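Local coordinates for protein SAM-dependent O-methyltransferase (Leptospira interrogans, PDB 2HNK) that binds S-adenosyl-L-homocysteine in a modified Rossmann fold and probably transfers methyl groups from S-adenosylmethionine to oxygen atoms of its substrates, at residues C[61-66]-C[147-152]; C[85-90]-C[113-118]; C[51-56]-C[79-84]. All coordinates share one frame; numbering follows the deposited sequence.

Contact 1 of 3, residues C[61-66]-C[147-152]; sequences AKRIIE and SIDLFF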
ATOM      1  N   ALA C  61     -12.940  -1.207   0.834  1.00 23.24           N
ATOM      2  CA  ALA C  61     -13.439  -2.397   1.545  1.00 23.67           C
ATOM      3  C   ALA C  61     -14.575  -2.102   2.532  1.00 23.82           C
ATOM      4  O   ALA C  61     -14.530  -1.115   3.280  1.00 23.57           O
ATOM      5  CB  ALA C  61     -12.288  -3.118   2.267  1.00 23.05           C
ATOM      6  N   LYS C  62     -15.587  -2.968   2.523  1.00 24.14           N
ATOM      7  CA  LYS C  62     -16.688  -2.893   3.490  1.00 24.61           C
ATOM      8  C   LYS C  62     -16.846  -4.186   4.282  1.00 24.29           C
ATOM      9  O   LYS C  62     -17.485  -4.193   5.335  1.00 24.38           O
ATOM     10  CB  LYS C  62     -18.012  -2.525   2.809  1.00 24.75           C
ATOM     11  CG  LYS C  62     -17.992  -1.150   2.167  1.00 26.77           C
ATOM     12  CD  LYS C  62     -19.384  -0.590   1.933  1.00 29.70           C
ATOM     13  CE  LYS C  62     -19.273   0.871   1.497  1.00 31.34           C
ATOM     14  NZ  LYS C  62     -20.588   1.567   1.480  1.00 33.03           N
ATOM     15  N   ARG C  63     -16.279  -5.276   3.770  1.00 23.85           N
ATOM     16  CA  ARG C  63     -16.296  -6.548   4.486  1.00 23.77           C
ATOM     17  C   ARG C  63     -14.897  -7.119   4.591  1.00 23.53           C
ATOM     18  O   ARG C  63     -14.309  -7.528   3.589  1.00 23.42           O
ATOM     19  CB  ARG C  63     -17.236  -7.560   3.810  1.00 23.91           C
ATOM     20  CG  ARG C  63     -18.726  -7.182   3.843  1.00 24.50           C
ATOM     21  CD  ARG C  63     -19.244  -7.008   5.278  1.00 25.27           C
ATOM     22  NE  ARG C  63     -20.667  -6.670   5.304  1.00 26.02           N
ATOM     23  CZ  ARG C  63     -21.152  -5.432   5.367  1.00 26.45           C
ATOM     24  NH1 ARG C  63     -20.341  -4.380   5.438  1.00 24.72           N
ATOM     25  NH2 ARG C  63     -22.468  -5.246   5.377  1.00 26.74           N
ATOM     26  N   ILE C  64     -14.377  -7.146   5.815  1.00 23.16           N
ATOM     27  CA  ILE C  64     -13.016  -7.612   6.084  1.00 22.91           C
ATOM     28  C   ILE C  64     -13.027  -8.883   6.940  1.00 22.94           C
ATOM     29  O   ILE C  64     -13.858  -9.022   7.832  1.00 23.12           O
ATOM     30  CB  ILE C  64     -12.178  -6.508   6.801  1.00 22.68           C
ATOM     31  CG1 ILE C  64     -12.074  -5.251   5.919  1.00 22.69           C
ATOM     32  CG2 ILE C  64     -10.790  -7.039   7.196  1.00 22.28           C
ATOM     33  CD1 ILE C  64     -11.354  -4.094   6.569  1.00 22.27           C
ATOM     34  N   ILE C  65     -12.109  -9.805   6.666  1.00 22.69           N
ATOM     35  CA  ILE C  65     -11.849 -10.907   7.595  1.00 22.63           C
ATOM     36  C   ILE C  65     -10.394 -10.895   8.041  1.00 22.62           C
ATOM     37  O   ILE C  65      -9.486 -10.933   7.215  1.00 22.47           O
ATOM     38  CB  ILE C  65     -12.210 -12.298   7.020  1.00 22.43           C
ATOM     39  CG1 ILE C  65     -13.702 -12.382   6.688  1.00 22.50           C
ATOM     40  CG2 ILE C  65     -11.816 -13.415   8.007  1.00 22.28           C
ATOM     41  CD1 ILE C  65     -14.101 -13.679   5.993  1.00 22.54           C
ATOM     42  N   GLU C  66     -10.194 -10.838   9.354  1.00 22.80           N
ATOM     43  CA  GLU C  66      -8.877 -10.956   9.948  1.00 23.24           C
ATOM     44  C   GLU C  66      -8.688 -12.368  10.495  1.00 23.47           C
ATOM     45  O   GLU C  66      -9.462 -12.819  11.338  1.00 23.27           O
ATOM     46  CB  GLU C  66      -8.691  -9.905  11.051  1.00 23.05           C
ATOM     47  CG  GLU C  66      -7.419 -10.082  11.872  1.00 23.71           C
ATOM     48  CD  GLU C  66      -7.184  -8.934  12.821  1.00 25.44           C
ATOM     49  OE1 GLU C  66      -7.537  -9.048  14.022  1.00 25.79           O
ATOM     50  OE2 GLU C  66      -6.672  -7.902  12.356  1.00 25.69           O
ATOM     51  N   SER C 147     -17.524 -13.181  -1.300  1.00 26.92           N
ATOM     52  CA  SER C 147     -18.294 -12.284  -0.438  1.00 26.27           C
ATOM     53  C   SER C 147     -17.444 -11.247   0.316  1.00 26.06           C
ATOM     54  O   SER C 147     -17.986 -10.312   0.904  1.00 26.06           O
ATOM     55  CB  SER C 147     -19.125 -13.110   0.552  1.00 26.34           C
ATOM     56  OG  SER C 147     -18.302 -13.969   1.323  1.00 24.51           O
ATOM     57  N   ILE C 148     -16.120 -11.414   0.288  1.00 25.51           N
ATOM     58  CA  ILE C 148     -15.218 -10.605   1.113  1.00 25.06           C
ATOM     59  C   ILE C 148     -14.397  -9.602   0.295  1.00 24.94           C
ATOM     60  O   ILE C 148     -13.916  -9.915  -0.796  1.00 25.05           O
ATOM     61  CB  ILE C 148     -14.288 -11.511   1.983  1.00 25.11           C
ATOM     62  CG1 ILE C 148     -15.115 -12.581   2.728  1.00 24.89           C
ATOM     63  CG2 ILE C 148     -13.449 -10.683   2.954  1.00 24.35           C
ATOM     64  CD1 ILE C 148     -16.174 -12.034   3.718  1.00 24.27           C
ATOM     65  N   ASP C 149     -14.240  -8.398   0.835  1.00 24.48           N
ATOM     66  CA  ASP C 149     -13.461  -7.354   0.167  1.00 24.12           C
ATOM     67  C   ASP C 149     -11.972  -7.468   0.445  1.00 23.73           C
ATOM     68  O   ASP C 149     -11.145  -7.303  -0.460  1.00 23.48           O
ATOM     69  CB  ASP C 149     -13.944  -5.976   0.612  1.00 24.37           C
ATOM     70  CG  ASP C 149     -15.375  -5.713   0.224  1.00 23.76           C
ATOM     71  OD1 ASP C 149     -15.762  -6.105  -0.886  1.00 25.16           O
ATOM     72  OD2 ASP C 149     -16.102  -5.104   1.020  1.00 24.44           O
ATOM     73  N   LEU C 150     -11.640  -7.749   1.702  1.00 23.05           N
ATOM     74  CA  LEU C 150     -10.262  -7.695   2.151  1.00 22.79           C
ATOM     75  C   LEU C 150      -9.987  -8.718   3.247  1.00 22.57           C
ATOM     76  O   LEU C 150     -10.811  -8.930   4.140  1.00 22.38           O
ATOM     77  CB  LEU C 150      -9.906  -6.270   2.608  1.00 22.39           C
ATOM     78  CG  LEU C 150      -8.461  -5.922   2.978  1.00 22.59           C
ATOM     79  CD1 LEU C 150      -8.162  -4.449   2.692  1.00 22.91           C
ATOM     80  CD2 LEU C 150      -8.166  -6.239   4.438  1.00 23.27           C
ATOM     81  N   PHE C 151      -8.821  -9.347   3.153  1.00 22.40           N
ATOM     82  CA  PHE C 151      -8.344 -10.269   4.169  1.00 22.74           C
ATOM     83  C   PHE C 151      -7.058  -9.781   4.798  1.00 22.66           C
ATOM     84  O   PHE C 151      -6.189  -9.255   4.104  1.00 22.68           O
ATOM     85  CB  PHE C 151      -8.060 -11.633   3.557  1.00 22.75           C
ATOM     86  CG  PHE C 151      -9.191 -12.590   3.654  1.00 22.77           C
ATOM     87  CD1 PHE C 151     -10.145 -12.664   2.647  1.00 23.22           C
ATOM     88  CD2 PHE C 151      -9.297 -13.446   4.744  1.00 23.00           C
ATOM     89  CE1 PHE C 151     -11.197 -13.579   2.730  1.00 23.56           C
ATOM     90  CE2 PHE C 151     -10.337 -14.369   4.831  1.00 22.70           C
ATOM     91  CZ  PHE C 151     -11.290 -14.429   3.830  1.00 22.53           C
ATOM     92  N   PHE C 152      -6.935  -9.983   6.108  1.00 22.62           N
ATOM     93  CA  PHE C 152      -5.658  -9.853   6.788  1.00 22.81           C
ATOM     94  C   PHE C 152      -5.238 -11.220   7.343  1.00 23.14           C
ATOM     95  O   PHE C 152      -5.893 -11.765   8.231  1.00 23.50           O
ATOM     96  CB  PHE C 152      -5.740  -8.814   7.904  1.00 22.41           C
ATOM     97  CG  PHE C 152      -4.419  -8.506   8.547  1.00 21.92           C
ATOM     98  CD1 PHE C 152      -3.312  -8.144   7.777  1.00 21.83           C
ATOM     99  CD2 PHE C 152      -4.275  -8.561   9.924  1.00 22.56           C
ATOM    100  CE1 PHE C 152      -2.083  -7.870   8.372  1.00 20.55           C
ATOM    101  CE2 PHE C 152      -3.043  -8.267  10.531  1.00 21.42           C
ATOM    102  CZ  PHE C 152      -1.951  -7.927   9.748  1.00 21.39           C
TER
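Asp149 and Arg63 start the pairing of two parallel strands, 63-67 and 148-153, at the centre of the Rossmann-like methyltransferase sheet. Four polar bonds gather at this end. One carboxylate oxygen, Asp149 OD2, takes Lys62 N at 2.7 Å and Arg63 N at 2.8 Å; both meet it on its anti side, from opposite faces of the carboxylate plane. In return Arg63 O accepts two amides, Asp149 N at 2.9 Å and Leu150 N at 3.3 Å, which ties the corner of the chain at Asp149 to the first strand. The other oxygen, Asp149 OD1, forms a salt bridge with Lys172. Beyond the corner the regular ladder takes over, Ile65 N giving to Leu150 O and Phe152 N to Ile65 O.

Apolar packing divides between the two faces of the sheet. On one, Ile65 lays CB over the face of the Phe151 ring, 4.0 Å from its centroid, while its CD1 presses on Ile148 CD1 at a tight 3.5 Å, the two isoleucines crossing at about a right angle. On the other face Ile64 and Leu150 run side by side, and next along come Glu66 and Phe152, the latter touching the bound S-adenosylhomocysteine. A chi1 of 171° sends Glu66 out extended beside that ring; OE2, hydrogen-bonded to Ser74, lies 3.5 Å from Phe152 CD2.

Contact 2 of 3, residues C[85-90]-C[113-118]; sequences DGKILC and KIFLKL
Ile88 and Ile114 lie side by side on the more deeply buried face of this strand pair, Ile88 CG2 resting 3.9 Å from Ile114 CG1. Further along the same face Cys90 CB meets Leu116 CD1 at 4.1 Å. Helices close in over these residues: Phe78 and Ala79 of helix 73-81 reach Ile88 and Ile114 respectively, and Thr98 and Arg102 of helix 95-107 reach Leu116.

Between the faces the backbones hold a regular parallel ladder. Ile88 N binds Lys113 O, Phe115 N binds Ile88 O, Cys90 N binds Phe115 O at 2.7 Å, and Lys117 N binds Cys90 O, the last two nearly straight at 175° and 174°. Strands 87-92 and 114-118, joined through helix 95-107, form a beta-alpha-beta unit of the Rossmann-like sheet, and 114-118 is an outermost strand within the chain.

The opposite face, with Lys87, Leu89, Phe115 and Lys117, packs no less closely but is more open to solvent, only Leu89 being buried. Here the Phe115 ring swings back alongside its own backbone N (chi1 -63°), bringing its edge to Ile88 O and CE1 to 3.7 Å from Lys87 CB. Leu89 CD1 sits 3.8 Å from Phe115 CB, and Phe141 and Trp137 lie against this face.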
ATOM      1  N   ASP C  85     -20.737   1.944   7.634  1.00 31.50           N
ATOM      2  CA  ASP C  85     -21.434   0.712   7.246  1.00 31.27           C
ATOM      3  C   ASP C  85     -20.474  -0.449   6.907  1.00 30.34           C
ATOM      4  O   ASP C  85     -20.884  -1.449   6.324  1.00 30.20           O
ATOM      5  CB  ASP C  85     -22.384   0.986   6.070  1.00 31.58           C
ATOM      6  CG  ASP C  85     -21.657   1.450   4.811  1.00 33.04           C
ATOM      7  OD1 ASP C  85     -20.523   1.962   4.915  1.00 34.81           O
ATOM      8  OD2 ASP C  85     -22.233   1.306   3.706  1.00 35.35           O
ATOM      9  N   GLY C  86     -19.205  -0.302   7.278  1.00 29.61           N
ATOM     10  CA  GLY C  86     -18.199  -1.323   7.022  1.00 28.77           C
ATOM     11  C   GLY C  86     -18.066  -2.227   8.229  1.00 28.69           C
ATOM     12  O   GLY C  86     -18.214  -1.773   9.378  1.00 28.81           O
ATOM     13  N   LYS C  87     -17.783  -3.506   7.978  1.00 27.84           N
ATOM     14  CA  LYS C  87     -17.702  -4.500   9.049  1.00 27.37           C
ATOM     15  C   LYS C  87     -16.501  -5.447   8.920  1.00 26.69           C
ATOM     16  O   LYS C  87     -16.066  -5.747   7.813  1.00 26.31           O
ATOM     17  CB  LYS C  87     -19.004  -5.297   9.108  1.00 27.19           C
ATOM     18  CG  LYS C  87     -20.221  -4.442   9.447  1.00 27.61           C
ATOM     19  CD  LYS C  87     -21.507  -5.124   9.012  1.00 28.47           C
ATOM     20  CE  LYS C  87     -22.690  -4.191   9.205  1.00 29.83           C
ATOM     21  NZ  LYS C  87     -23.976  -4.947   9.152  1.00 31.08           N
ATOM     22  N   ILE C  88     -15.986  -5.913  10.060  1.00 26.10           N
ATOM     23  CA  ILE C  88     -14.862  -6.869  10.095  1.00 25.65           C
ATOM     24  C   ILE C  88     -15.177  -8.112  10.942  1.00 25.79           C
ATOM     25  O   ILE C  88     -15.666  -7.995  12.065  1.00 26.09           O
ATOM     26  CB  ILE C  88     -13.520  -6.190  10.567  1.00 25.38           C
ATOM     27  CG1 ILE C  88     -12.388  -7.222  10.709  1.00 25.34           C
ATOM     28  CG2 ILE C  88     -13.711  -5.394  11.853  1.00 25.13           C
ATOM     29  CD1 ILE C  88     -11.009  -6.626  10.987  1.00 24.89           C
ATOM     30  N   LEU C  89     -14.913  -9.293  10.388  1.00 25.51           N
ATOM     31  CA  LEU C  89     -14.906 -10.530  11.164  1.00 25.56           C
ATOM     32  C   LEU C  89     -13.485 -10.907  11.589  1.00 25.54           C
ATOM     33  O   LEU C  89     -12.580 -10.989  10.757  1.00 25.12           O
ATOM     34  CB  LEU C  89     -15.545 -11.686  10.376  1.00 25.33           C
ATOM     35  CG  LEU C  89     -15.419 -13.108  10.946  1.00 25.53           C
ATOM     36  CD1 LEU C  89     -16.154 -13.264  12.262  1.00 26.03           C
ATOM     37  CD2 LEU C  89     -15.921 -14.147   9.956  1.00 26.18           C
ATOM     38  N   CYS C  90     -13.315 -11.140  12.889  1.00 25.86           N
ATOM     39  CA  CYS C  90     -12.048 -11.556  13.474  1.00 26.26           C
ATOM     40  C   CYS C  90     -12.078 -13.021  13.883  1.00 26.99           C
ATOM     41  O   CYS C  90     -12.999 -13.459  14.570  1.00 27.10           O
ATOM     42  CB  CYS C  90     -11.744 -10.708  14.704  1.00 26.13           C
ATOM     43  SG  CYS C  90     -11.433  -8.997  14.331  1.00 24.83           S
ATOM     44  N   LYS C 113     -19.123  -2.591  14.707  1.00 27.72           N
ATOM     45  CA  LYS C 113     -18.491  -2.920  13.418  1.00 27.69           C
ATOM     46  C   LYS C 113     -17.801  -4.278  13.412  1.00 27.15           C
ATOM     47  O   LYS C 113     -17.408  -4.756  12.356  1.00 27.44           O
ATOM     48  CB  LYS C 113     -17.459  -1.844  13.060  1.00 27.49           C
ATOM     49  CG  LYS C 113     -18.052  -0.545  12.528  1.00 28.94           C
ATOM     50  CD  LYS C 113     -17.043   0.599  12.620  1.00 29.43           C
ATOM     51  CE  LYS C 113     -17.019   1.412  11.345  1.00 29.98           C
ATOM     52  NZ  LYS C 113     -16.062   2.553  11.440  1.00 31.03           N
ATOM     53  N   ILE C 114     -17.649  -4.891  14.586  1.00 26.94           N
ATOM     54  CA  ILE C 114     -16.770  -6.053  14.746  1.00 26.54           C
ATOM     55  C   ILE C 114     -17.516  -7.338  15.098  1.00 26.91           C
ATOM     56  O   ILE C 114     -18.380  -7.338  15.980  1.00 27.23           O
ATOM     57  CB  ILE C 114     -15.673  -5.784  15.808  1.00 26.30           C
ATOM     58  CG1 ILE C 114     -14.872  -4.531  15.445  1.00 25.56           C
ATOM     59  CG2 ILE C 114     -14.750  -6.980  15.955  1.00 26.33           C
ATOM     60  CD1 ILE C 114     -13.981  -4.036  16.547  1.00 24.47           C
ATOM     61  N   PHE C 115     -17.147  -8.420  14.405  1.00 26.94           N
ATOM     62  CA  PHE C 115     -17.703  -9.758  14.588  1.00 27.09           C
ATOM     63  C   PHE C 115     -16.593 -10.715  15.016  1.00 27.51           C
ATOM     64  O   PHE C 115     -15.503 -10.711  14.446  1.00 28.30           O
ATOM     65  CB  PHE C 115     -18.310 -10.264  13.275  1.00 26.75           C
ATOM     66  CG  PHE C 115     -19.471  -9.444  12.776  1.00 26.87           C
ATOM     67  CD1 PHE C 115     -19.288  -8.130  12.334  1.00 25.95           C
ATOM     68  CD2 PHE C 115     -20.749  -9.997  12.718  1.00 26.02           C
ATOM     69  CE1 PHE C 115     -20.360  -7.379  11.873  1.00 25.72           C
ATOM     70  CE2 PHE C 115     -21.828  -9.254  12.242  1.00 25.31           C
ATOM     71  CZ  PHE C 115     -21.637  -7.947  11.822  1.00 25.45           C
ATOM     72  N   LEU C 116     -16.861 -11.546  16.008  1.00 27.74           N
ATOM     73  CA  LEU C 116     -15.845 -12.467  16.502  1.00 27.97           C
ATOM     74  C   LEU C 116     -16.315 -13.915  16.415  1.00 28.37           C
ATOM     75  O   LEU C 116     -17.445 -14.236  16.784  1.00 28.92           O
ATOM     76  CB  LEU C 116     -15.453 -12.109  17.940  1.00 27.84           C
ATOM     77  CG  LEU C 116     -14.378 -12.928  18.671  1.00 27.57           C
ATOM     78  CD1 LEU C 116     -13.011 -12.785  18.038  1.00 26.49           C
ATOM     79  CD2 LEU C 116     -14.323 -12.509  20.123  1.00 27.44           C
ATOM     80  N   LYS C 117     -15.442 -14.769  15.896  1.00 28.71           N
ATOM     81  CA  LYS C 117     -15.643 -16.198  15.920  1.00 28.53           C
ATOM     82  C   LYS C 117     -14.392 -16.882  16.461  1.00 28.91           C
ATOM     83  O   LYS C 117     -13.360 -16.943  15.789  1.00 28.41           O
ATOM     84  CB  LYS C 117     -15.995 -16.739  14.532  1.00 28.79           C
ATOM     85  CG  LYS C 117     -16.465 -18.206  14.533  1.00 28.06           C
ATOM     86  CD  LYS C 117     -17.609 -18.440  15.522  1.00 27.77           C
ATOM     87  CE  LYS C 117     -18.009 -19.911  15.595  1.00 28.47           C
ATOM     88  NZ  LYS C 117     -16.937 -20.741  16.193  1.00 28.98           N
ATOM     89  N   LEU C 118     -14.511 -17.386  17.688  1.00 29.17           N
ATOM     90  CA  LEU C 118     -13.464 -18.165  18.329  1.00 29.62           C
ATOM     91  C   LEU C 118     -13.494 -19.588  17.809  1.00 29.86           C
ATOM     92  O   LEU C 118     -14.558 -20.126  17.502  1.00 30.05           O
ATOM     93  CB  LEU C 118     -13.645 -18.172  19.850  1.00 29.54           C
ATOM     94  CG  LEU C 118     -13.528 -16.831  20.586  1.00 30.29           C
ATOM     95  CD1 LEU C 118     -14.077 -16.971  22.001  1.00 30.75           C
ATOM     96  CD2 LEU C 118     -12.078 -16.284  20.603  1.00 29.83           C
TER

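Contact 3 of 3, residues C[51-56]-C[79-84]; sequences FLNILT and ASALPE
Ala81 CB lies against one face of the Asn53 side-chain amide and against the flank of Thr56, where helices 46-59 and 73-81 meet. Its methyl is 3.4 Å from Asn53 ND2 and 3.6 Å from the backbone oxygen Asn53 O, so it touches polar and apolar groups alike without bonding to any of them. From one turn further along helix 46-59, Thr56 CB comes within 3.8 Å of the same Ala81 CB. The short alanine side chain lets the two backbones come near, with Asn53 CA and Ala81 CA 5.2 Å apart.

Thr56 turns a different atom to each side. Its hydroxyl bends back into its own helix, Thr56 OG1 giving a 2.9 Å hydrogen bond to Leu52 O from above the carbonyl plane. Thr56 N reaches that oxygen from the other face, so two donors from one residue grip Leu52 O. With the hydroxyl occupied there, CG2 is left to face the second segment, 4.2 Å from Leu82 CD2. Leu82 is the first residue to leave helical geometry, and its side chain, like that of Thr56, also packs on Ile64 of strand 63-67.

No direct hydrogen bond crosses between the segments; a water bridges them at the more open edge, weakly on one side. It accepts from Asn53 ND2 at 2.8 Å and gives a weak bond to Ser80 O at 3.3 Å. CG of Asn53 is anti to the backbone N (chi1 -170°), which carries the amide across to Ala81 and this water. On another side of helix 46-59, Leu55 packs on Leu55 of the second subunit. The arrangement is helix-on-helix packing above one face of the mixed, largely parallel sheet, as in the layered alpha/beta/alpha build of Rossmann-like methyltransferases.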
ATOM      1  N   PHE C  51      -0.592   1.767   7.810  1.00 22.58           N
ATOM      2  CA  PHE C  51      -0.534   1.172   6.489  1.00 22.34           C
ATOM      3  C   PHE C  51      -1.820   0.391   6.199  1.00 22.25           C
ATOM      4  O   PHE C  51      -2.426   0.560   5.145  1.00 21.65           O
ATOM      5  CB  PHE C  51       0.718   0.292   6.397  1.00 22.46           C
ATOM      6  CG  PHE C  51       0.971  -0.301   5.032  1.00 22.84           C
ATOM      7  CD1 PHE C  51       1.094   0.512   3.904  1.00 21.91           C
ATOM      8  CD2 PHE C  51       1.132  -1.679   4.888  1.00 22.24           C
ATOM      9  CE1 PHE C  51       1.344  -0.035   2.658  1.00 20.90           C
ATOM     10  CE2 PHE C  51       1.382  -2.234   3.639  1.00 22.57           C
ATOM     11  CZ  PHE C  51       1.489  -1.406   2.522  1.00 22.54           C
ATOM     12  N   LEU C  52      -2.239  -0.441   7.152  1.00 22.56           N
ATOM     13  CA  LEU C  52      -3.495  -1.196   7.043  1.00 23.06           C
ATOM     14  C   LEU C  52      -4.699  -0.243   6.961  1.00 23.33           C
ATOM     15  O   LEU C  52      -5.610  -0.449   6.167  1.00 22.58           O
ATOM     16  CB  LEU C  52      -3.653  -2.174   8.217  1.00 22.85           C
ATOM     17  CG  LEU C  52      -2.552  -3.227   8.442  1.00 22.86           C
ATOM     18  CD1 LEU C  52      -2.819  -4.051   9.700  1.00 22.16           C
ATOM     19  CD2 LEU C  52      -2.362  -4.130   7.230  1.00 21.41           C
ATOM     20  N   ASN C  53      -4.668   0.803   7.783  1.00 23.86           N
ATOM     21  CA  ASN C  53      -5.683   1.840   7.771  1.00 24.62           C
ATOM     22  C   ASN C  53      -5.852   2.460   6.376  1.00 24.53           C
ATOM     23  O   ASN C  53      -6.942   2.408   5.808  1.00 24.47           O
ATOM     24  CB  ASN C  53      -5.373   2.900   8.841  1.00 25.23           C
ATOM     25  CG  ASN C  53      -6.522   3.877   9.054  1.00 26.69           C
ATOM     26  OD1 ASN C  53      -6.754   4.761   8.240  1.00 29.57           O
ATOM     27  ND2 ASN C  53      -7.231   3.726  10.162  1.00 28.98           N
ATOM     28  N   ILE C  54      -4.770   2.995   5.808  1.00 24.32           N
ATOM     29  CA  ILE C  54      -4.843   3.643   4.498  1.00 24.32           C
ATOM     30  C   ILE C  54      -5.279   2.677   3.389  1.00 23.90           C
ATOM     31  O   ILE C  54      -6.101   3.025   2.537  1.00 23.31           O
ATOM     32  CB  ILE C  54      -3.533   4.426   4.139  1.00 24.59           C
ATOM     33  CG1 ILE C  54      -3.826   5.551   3.149  1.00 25.74           C
ATOM     34  CG2 ILE C  54      -2.435   3.522   3.581  1.00 25.19           C
ATOM     35  CD1 ILE C  54      -3.775   6.918   3.764  1.00 27.18           C
ATOM     36  N   LEU C  55      -4.741   1.460   3.420  1.00 23.82           N
ATOM     37  CA  LEU C  55      -5.105   0.428   2.453  1.00 23.74           C
ATOM     38  C   LEU C  55      -6.589   0.077   2.501  1.00 23.26           C
ATOM     39  O   LEU C  55      -7.204  -0.151   1.467  1.00 23.12           O
ATOM     40  CB  LEU C  55      -4.272  -0.830   2.679  1.00 23.69           C
ATOM     41  CG  LEU C  55      -3.129  -1.240   1.739  1.00 25.19           C
ATOM     42  CD1 LEU C  55      -2.522  -0.118   0.901  1.00 24.53           C
ATOM     43  CD2 LEU C  55      -2.047  -1.984   2.543  1.00 24.22           C
ATOM     44  N   THR C  56      -7.158   0.030   3.699  1.00 23.16           N
ATOM     45  CA  THR C  56      -8.593  -0.246   3.853  1.00 23.18           C
ATOM     46  C   THR C  56      -9.422   0.840   3.164  1.00 22.96           C
ATOM     47  O   THR C  56     -10.352   0.539   2.428  1.00 23.01           O
ATOM     48  CB  THR C  56      -8.979  -0.380   5.339  1.00 23.31           C
ATOM     49  OG1 THR C  56      -8.256  -1.478   5.903  1.00 23.02           O
ATOM     50  CG2 THR C  56     -10.482  -0.619   5.512  1.00 22.60           C
ATOM     51  N   ALA C  79     -11.060  -1.580  11.923  1.00 24.37           N
ATOM     52  CA  ALA C  79     -12.392  -1.170  12.376  1.00 24.96           C
ATOM     53  C   ALA C  79     -12.598   0.336  12.307  1.00 25.35           C
ATOM     54  O   ALA C  79     -13.664   0.784  11.882  1.00 25.29           O
ATOM     55  CB  ALA C  79     -12.704  -1.707  13.786  1.00 24.36           C
ATOM     56  N   SER C  80     -11.586   1.110  12.704  1.00 25.99           N
ATOM     57  CA  SER C  80     -11.672   2.567  12.596  1.00 26.87           C
ATOM     58  C   SER C  80     -11.512   3.104  11.174  1.00 27.15           C
ATOM     59  O   SER C  80     -11.985   4.198  10.882  1.00 27.10           O
ATOM     60  CB  SER C  80     -10.717   3.283  13.556  1.00 27.06           C
ATOM     61  OG  SER C  80      -9.519   2.572  13.730  1.00 28.80           O
ATOM     62  N   ALA C  81     -10.856   2.341  10.297  1.00 27.51           N
ATOM     63  CA  ALA C  81     -10.690   2.749   8.895  1.00 27.56           C
ATOM     64  C   ALA C  81     -11.941   2.502   8.060  1.00 27.77           C
ATOM     65  O   ALA C  81     -12.204   3.251   7.123  1.00 27.71           O
ATOM     66  CB  ALA C  81      -9.497   2.056   8.259  1.00 27.40           C
ATOM     67  N   LEU C  82     -12.683   1.437   8.383  1.00 28.00           N
ATOM     68  CA  LEU C  82     -13.927   1.100   7.687  1.00 28.35           C
ATOM     69  C   LEU C  82     -14.925   2.254   7.700  1.00 28.92           C
ATOM     70  O   LEU C  82     -14.933   3.054   8.637  1.00 28.79           O
ATOM     71  CB  LEU C  82     -14.577  -0.149   8.298  1.00 28.20           C
ATOM     72  CG  LEU C  82     -13.961  -1.516   7.960  1.00 27.88           C
ATOM     73  CD1 LEU C  82     -14.392  -2.553   8.981  1.00 27.10           C
ATOM     74  CD2 LEU C  82     -14.307  -1.972   6.554  1.00 26.21           C
ATOM     75  N   PRO C  83     -15.774   2.351   6.655  1.00 29.85           N
ATOM     76  CA  PRO C  83     -16.838   3.369   6.689  1.00 30.65           C
ATOM     77  C   PRO C  83     -17.880   2.965   7.734  1.00 31.34           C
ATOM     78  O   PRO C  83     -17.835   1.835   8.222  1.00 31.46           O
ATOM     79  CB  PRO C  83     -17.423   3.310   5.273  1.00 30.57           C
ATOM     80  CG  PRO C  83     -17.127   1.929   4.798  1.00 30.05           C
ATOM     81  CD  PRO C  83     -15.818   1.547   5.417  1.00 29.65           C
ATOM     82  N   GLU C  84     -18.812   3.853   8.077  1.00 32.08           N
ATOM     83  CA  GLU C  84     -19.741   3.547   9.172  1.00 33.18           C
ATOM     84  C   GLU C  84     -20.616   2.318   8.905  1.00 32.22           C
ATOM     85  O   GLU C  84     -21.139   1.708   9.839  1.00 32.25           O
ATOM     86  CB  GLU C  84     -20.570   4.772   9.600  1.00 33.18           C
ATOM     87  CG  GLU C  84     -21.589   5.298   8.590  1.00 35.39           C
ATOM     88  CD  GLU C  84     -22.510   6.371   9.191  1.00 36.40           C
ATOM     89  OE1 GLU C  84     -22.405   6.648  10.418  1.00 40.22           O
ATOM     90  OE2 GLU C  84     -23.346   6.933   8.437  1.00 40.61           O
TER
HETATM   91  O   HOH W   1      -9.041   5.754  10.663  1.00 43.45           O

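In the fold
Contacts 1 and 2 belong to one sheet and are joined by the pairing between them, of strand 63-67 with 87-92: Lys62 O to Lys87 N is 2.7 Å and Glu66 N to Leu89 O is 2.8 Å, both probable hydrogen bonds. Contact 3 lies over the face holding Ile64 and Ile88, its Leu82 CD2 reaching Ile64 CD1 at 3.6 Å, while Lys113 NZ of contact 2 reaches Ala79 O at 3.0 Å. Contact 1 comes nearest to the ligand: the Phe152 side chain is about 4 Å from S-adenosylhomocysteine, against about 8 Å for that of Cys90 in contact 2 and about 12 Å for that of Ser80 in contact 3.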